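Local coordinates for protein proteinase K (Serratia sp., PDB 2B6N) that probably cleaves peptide bonds inside protein chains as a calcium-binding, proteinase K-like serine endopeptidase of the subtilase family, from a cold-tolerant bacterium, at residues 22-34 against 232-244. Numbering follows the deposited sequence.
Sequences NNYHTDYDGSGVT and GVAALYLDENPNL. With CA (calcium ion), chain C.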
loop_
_atom_site.group_PDB
_atom_site.type_symbol
_atom_site.label_atom_id
_atom_site.label_comp_id
_atom_site.label_asym_id
_atom_site.label_seq_id
_atom_site.Cartn_x
_atom_site.Cartn_y
_atom_site.Cartn_z
ATOM N N ASN A 22 -16.671 -11.374 -8.978
ATOM C CA ASN A 22 -17.237 -10.076 -9.396
ATOM C C ASN A 22 -17.942 -9.346 -8.251
ATOM O O ASN A 22 -18.959 -8.654 -8.452
ATOM C CB ASN A 22 -18.216 -10.265 -10.575
ATOM C CG ASN A 22 -18.395 -9.002 -11.412
ATOM O OD1 ASN A 22 -19.531 -8.559 -11.689
ATOM N ND2 ASN A 22 -17.292 -8.431 -11.829
ATOM N N ASN A 23 -17.402 -9.534 -7.046
ATOM C CA ASN A 23 -17.953 -8.950 -5.837
ATOM C C ASN A 23 -16.860 -8.595 -4.842
ATOM O O ASN A 23 -15.941 -9.408 -4.600
ATOM C CB ASN A 23 -18.913 -9.915 -5.138
ATOM C CG ASN A 23 -19.745 -9.216 -4.066
ATOM O OD1 ASN A 23 -19.582 -9.456 -2.873
ATOM N ND2 ASN A 23 -20.634 -8.348 -4.500
ATOM N N TYR A 24 -16.962 -7.396 -4.267
ATOM C CA TYR A 24 -16.065 -6.998 -3.173
ATOM C C TYR A 24 -16.895 -6.710 -1.914
ATOM O O TYR A 24 -17.566 -5.677 -1.819
ATOM C CB TYR A 24 -15.137 -5.820 -3.544
ATOM C CG TYR A 24 -14.271 -5.385 -2.370
ATOM C CD1 TYR A 24 -13.454 -6.308 -1.711
ATOM C CD2 TYR A 24 -14.285 -4.073 -1.905
ATOM C CE1 TYR A 24 -12.675 -5.947 -0.621
ATOM C CE2 TYR A 24 -13.484 -3.687 -0.804
ATOM C CZ TYR A 24 -12.709 -4.642 -0.157
ATOM O OH TYR A 24 -11.929 -4.297 0.929
ATOM N N HIS A 25 -16.867 -7.655 -0.981
ATOM C CA HIS A 25 -17.617 -7.522 0.266
ATOM C C HIS A 25 -16.790 -6.771 1.288
ATOM O O HIS A 25 -15.581 -6.999 1.390
ATOM C CB HIS A 25 -17.963 -8.915 0.819
ATOM C CG HIS A 25 -18.707 -8.871 2.117
ATOM N ND1 HIS A 25 -20.078 -8.767 2.179
ATOM C CD2 HIS A 25 -18.272 -8.893 3.399
ATOM C CE1 HIS A 25 -20.458 -8.712 3.445
ATOM N NE2 HIS A 25 -19.380 -8.783 4.207
ATOM N N THR A 26 -17.450 -5.901 2.053
ATOM C CA THR A 26 -16.812 -5.209 3.176
ATOM C C THR A 26 -17.699 -5.320 4.424
ATOM O O THR A 26 -18.927 -5.219 4.336
ATOM C CB THR A 26 -16.551 -3.713 2.874
ATOM O OG1 THR A 26 -17.747 -3.086 2.391
ATOM C CG2 THR A 26 -15.426 -3.551 1.828
ATOM N N ASP A 27 -17.057 -5.525 5.571
ATOM C CA ASP A 27 -17.678 -5.439 6.892
ATOM C C ASP A 27 -17.207 -4.187 7.638
ATOM O O ASP A 27 -17.815 -3.761 8.639
ATOM C CB ASP A 27 -17.308 -6.685 7.696
ATOM C CG ASP A 27 -17.785 -7.966 7.018
ATOM O OD1 ASP A 27 -19.008 -8.064 6.747
ATOM O OD2 ASP A 27 -16.940 -8.834 6.709
ATOM N N TYR A 28 -16.104 -3.621 7.159
ATOM C CA TYR A 28 -15.506 -2.415 7.735
ATOM C C TYR A 28 -15.086 -1.568 6.563
ATOM O O TYR A 28 -15.106 -2.038 5.421
ATOM C CB TYR A 28 -14.305 -2.775 8.642
ATOM C CG TYR A 28 -14.762 -3.595 9.809
ATOM C CD1 TYR A 28 -14.778 -4.996 9.753
ATOM C CD2 TYR A 28 -15.280 -2.972 10.936
ATOM C CE1 TYR A 28 -15.269 -5.741 10.823
ATOM C CE2 TYR A 28 -15.769 -3.701 11.982
ATOM C CZ TYR A 28 -15.758 -5.075 11.928
ATOM O OH TYR A 28 -16.250 -5.765 13.008
ATOM N N ASP A 29 -14.687 -0.331 6.832
ATOM C CA ASP A 29 -14.330 0.586 5.757
ATOM C C ASP A 29 -13.182 1.543 6.101
ATOM O O ASP A 29 -12.920 2.492 5.354
ATOM C CB ASP A 29 -15.575 1.374 5.320
ATOM C CG ASP A 29 -16.189 2.188 6.450
ATOM O OD1 ASP A 29 -15.555 2.347 7.513
ATOM O OD2 ASP A 29 -17.325 2.686 6.264
ATOM N N GLY A 30 -12.511 1.325 7.234
ATOM C CA GLY A 30 -11.374 2.189 7.578
ATOM C C GLY A 30 -11.759 3.468 8.311
ATOM O O GLY A 30 -10.923 4.359 8.494
ATOM N N SER A 31 -13.020 3.561 8.745
ATOM C CA SER A 31 -13.489 4.671 9.580
ATOM C C SER A 31 -12.576 4.829 10.785
ATOM O O SER A 31 -12.179 3.827 11.400
ATOM C CB SER A 31 -14.928 4.423 10.060
ATOM O OG SER A 31 -15.839 4.543 8.991
ATOM N N GLY A 32 -12.210 6.081 11.066
ATOM C CA GLY A 32 -11.408 6.425 12.232
ATOM C C GLY A 32 -9.931 6.120 12.088
ATOM O O GLY A 32 -9.165 6.279 13.059
ATOM N N VAL A 33 -9.528 5.703 10.885
ATOM C CA VAL A 33 -8.129 5.373 10.574
ATOM C C VAL A 33 -7.573 6.353 9.536
ATOM O O VAL A 33 -8.316 6.846 8.683
ATOM C CB VAL A 33 -7.997 3.910 10.020
ATOM C CG1 VAL A 33 -6.532 3.540 9.724
ATOM C CG2 VAL A 33 -8.591 2.907 10.993
ATOM N N THR A 34 -6.274 6.655 9.626
ATOM C CA THR A 34 -5.630 7.533 8.656
ATOM C C THR A 34 -4.528 6.766 7.929
ATOM O O THR A 34 -3.706 6.096 8.549
ATOM C CB THR A 34 -5.035 8.784 9.339
ATOM O OG1 THR A 34 -6.084 9.488 10.004
ATOM C CG2 THR A 34 -4.417 9.732 8.304
ATOM N N GLY A 232 -4.603 -0.913 2.795
ATOM C CA GLY A 232 -6.052 -0.778 2.894
ATOM C C GLY A 232 -6.651 -1.790 3.857
ATOM O O GLY A 232 -7.526 -1.453 4.634
ATOM N N VAL A 233 -6.156 -3.029 3.823
ATOM C CA VAL A 233 -6.636 -4.072 4.748
ATOM C C VAL A 233 -6.194 -3.790 6.184
ATOM O O VAL A 233 -6.971 -3.971 7.119
ATOM C CB VAL A 233 -6.251 -5.499 4.273
ATOM C CG1 VAL A 233 -6.589 -6.575 5.329
ATOM C CG2 VAL A 233 -6.971 -5.828 2.938
ATOM N N ALA A 234 -4.952 -3.352 6.377
ATOM C CA ALA A 234 -4.555 -2.830 7.713
ATOM C C ALA A 234 -5.575 -1.812 8.248
ATOM O O ALA A 234 -5.982 -1.886 9.418
ATOM C CB ALA A 234 -3.154 -2.201 7.654
ATOM N N ALA A 235 -5.997 -0.880 7.387
ATOM C CA ALA A 235 -6.998 0.123 7.763
ATOM C C ALA A 235 -8.327 -0.513 8.141
ATOM O O ALA A 235 -8.970 -0.069 9.090
ATOM C CB ALA A 235 -7.209 1.151 6.654
ATOM N N LEU A 236 -8.748 -1.541 7.403
ATOM C CA LEU A 236 -9.951 -2.307 7.790
ATOM C C LEU A 236 -9.817 -2.905 9.181
ATOM O O LEU A 236 -10.741 -2.806 9.997
ATOM C CB LEU A 236 -10.228 -3.448 6.805
ATOM C CG LEU A 236 -10.535 -3.096 5.346
ATOM C CD1 LEU A 236 -10.850 -4.364 4.549
ATOM C CD2 LEU A 236 -11.685 -2.110 5.226
ATOM N N TYR A 237 -8.668 -3.527 9.453
ATOM C CA TYR A 237 -8.445 -4.190 10.740
ATOM C C TYR A 237 -8.411 -3.179 11.884
ATOM O O TYR A 237 -8.843 -3.475 12.983
ATOM C CB TYR A 237 -7.138 -4.986 10.751
ATOM C CG TYR A 237 -7.067 -6.188 9.823
ATOM C CD1 TYR A 237 -5.902 -6.942 9.768
ATOM C CD2 TYR A 237 -8.136 -6.558 8.996
ATOM C CE1 TYR A 237 -5.789 -8.059 8.938
ATOM C CE2 TYR A 237 -8.038 -7.689 8.147
ATOM C CZ TYR A 237 -6.850 -8.422 8.134
ATOM O OH TYR A 237 -6.680 -9.508 7.311
ATOM N N LEU A 238 -7.887 -1.983 11.614
ATOM C CA LEU A 238 -7.785 -0.928 12.634
ATOM C C LEU A 238 -9.123 -0.214 12.880
ATOM O O LEU A 238 -9.315 0.402 13.928
ATOM C CB LEU A 238 -6.678 0.058 12.254
ATOM C CG LEU A 238 -5.237 -0.399 12.545
ATOM C CD1 LEU A 238 -4.212 0.502 11.815
ATOM C CD2 LEU A 238 -4.949 -0.465 14.057
ATOM N N ASP A 239 -10.026 -0.279 11.903
ATOM C CA ASP A 239 -11.420 0.149 12.082
ATOM C C ASP A 239 -12.115 -0.880 12.987
ATOM O O ASP A 239 -12.741 -0.523 13.996
ATOM C CB ASP A 239 -12.083 0.233 10.690
ATOM C CG ASP A 239 -13.573 0.578 10.722
ATOM O OD1 ASP A 239 -14.172 0.765 11.804
ATOM O OD2 ASP A 239 -14.159 0.651 9.621
ATOM N N GLU A 240 -11.983 -2.155 12.625
ATOM C CA GLU A 240 -12.492 -3.283 13.439
ATOM C C GLU A 240 -11.967 -3.291 14.888
ATOM O O GLU A 240 -12.732 -3.504 15.840
ATOM C CB GLU A 240 -12.141 -4.602 12.750
ATOM C CG GLU A 240 -12.598 -5.856 13.483
ATOM C CD GLU A 240 -12.001 -7.135 12.910
ATOM O OE1 GLU A 240 -11.303 -7.064 11.878
ATOM O OE2 GLU A 240 -12.222 -8.216 13.496
ATOM N N ASN A 241 -10.661 -3.069 15.049
ATOM C CA ASN A 241 -10.055 -3.044 16.368
ATOM C C ASN A 241 -8.999 -1.935 16.419
ATOM O O ASN A 241 -7.860 -2.173 16.058
ATOM C CB ASN A 241 -9.423 -4.410 16.673
ATOM C CG ASN A 241 -8.843 -4.500 18.086
ATOM O OD1 ASN A 241 -8.778 -3.507 18.824
ATOM N ND2 ASN A 241 -8.418 -5.697 18.463
ATOM N N PRO A 242 -9.378 -0.725 16.875
ATOM C CA PRO A 242 -8.419 0.394 16.941
ATOM C C PRO A 242 -7.316 0.237 17.996
ATOM O O PRO A 242 -6.441 1.093 18.086
ATOM C CB PRO A 242 -9.293 1.621 17.247
ATOM C CG PRO A 242 -10.561 1.088 17.807
ATOM C CD PRO A 242 -10.730 -0.340 17.319
ATOM N N ASN A 243 -7.336 -0.859 18.749
ATOM C CA ASN A 243 -6.338 -1.086 19.782
ATOM C C ASN A 243 -5.148 -1.924 19.355
ATOM O O ASN A 243 -4.239 -2.152 20.156
ATOM C CB ASN A 243 -6.981 -1.662 21.049
ATOM C CG ASN A 243 -7.844 -0.655 21.758
ATOM O OD1 ASN A 243 -7.462 0.498 21.929
ATOM N ND2 ASN A 243 -9.018 -1.087 22.176
ATOM N N LEU A 244 -5.141 -2.383 18.101
ATOM C CA LEU A 244 -4.041 -3.200 17.613
ATOM C C LEU A 244 -2.766 -2.374 17.462
ATOM O O LEU A 244 -2.800 -1.278 16.902
ATOM C CB LEU A 244 -4.399 -3.820 16.261
ATOM C CG LEU A 244 -5.614 -4.742 16.209
ATOM C CD1 LEU A 244 -5.917 -5.032 14.728
ATOM C CD2 LEU A 244 -5.324 -6.026 17.012
HETATM CA CA CA C . -14.514 -11.284 -4.648
HETATM O O HOH W 1 -10.734 3.082 14.054
HETATM O O HOH W 2 -15.883 -12.732 -3.031
#
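D239, in the last turn of helix 223-240, pushes one carboxylate oxygen into the bend at 29-31, where three successive backbone N-H groups gather round it. The D29 N to D239 OD2 bond is 3.0 Å long and nearly straight (169°); those from G30 N and S31 N are bent and weak. With CG anti to the backbone N (chi1 176°), D239 reaches out from the helix to these amides. D29 OD1 comes within 3.0 Å of D239 OD2, acceptor against acceptor, a closeness the shared S31 N-H probably eases: D29 OD1 also takes S31 N, forming an Asx turn. Water 1 joins S31 O to L238 O.

Helix 223-240 carries the predicted catalytic serine, S224, in its first turn, the contact lying at its far end in the subtilase catalytic domain; segment 22-34 runs over it from the calcium ion, bound by N23 O, to strand 34-39 of the parallel sheet. G30 lies close against the helix, its CA 3.6 Å from A235 O, and opens the type II turn leading to V33.

Van der Waals contacts surround the D239 bonds. E240 CB sits over one face of the Y28 ring, 3.7 Å from its centroid, a CH-pi contact, while E240 OE1 forms a salt bridge with R256. L236 CD2 packs against Y28 O (3.4 Å), and CD1 meets Y24 OH, which is hydrogen-bonded to V87 O. V33 CG1 touches A235 CB, while CG2 settles between A235 O, D239 N and L238 CB, 3.7 Å from the last.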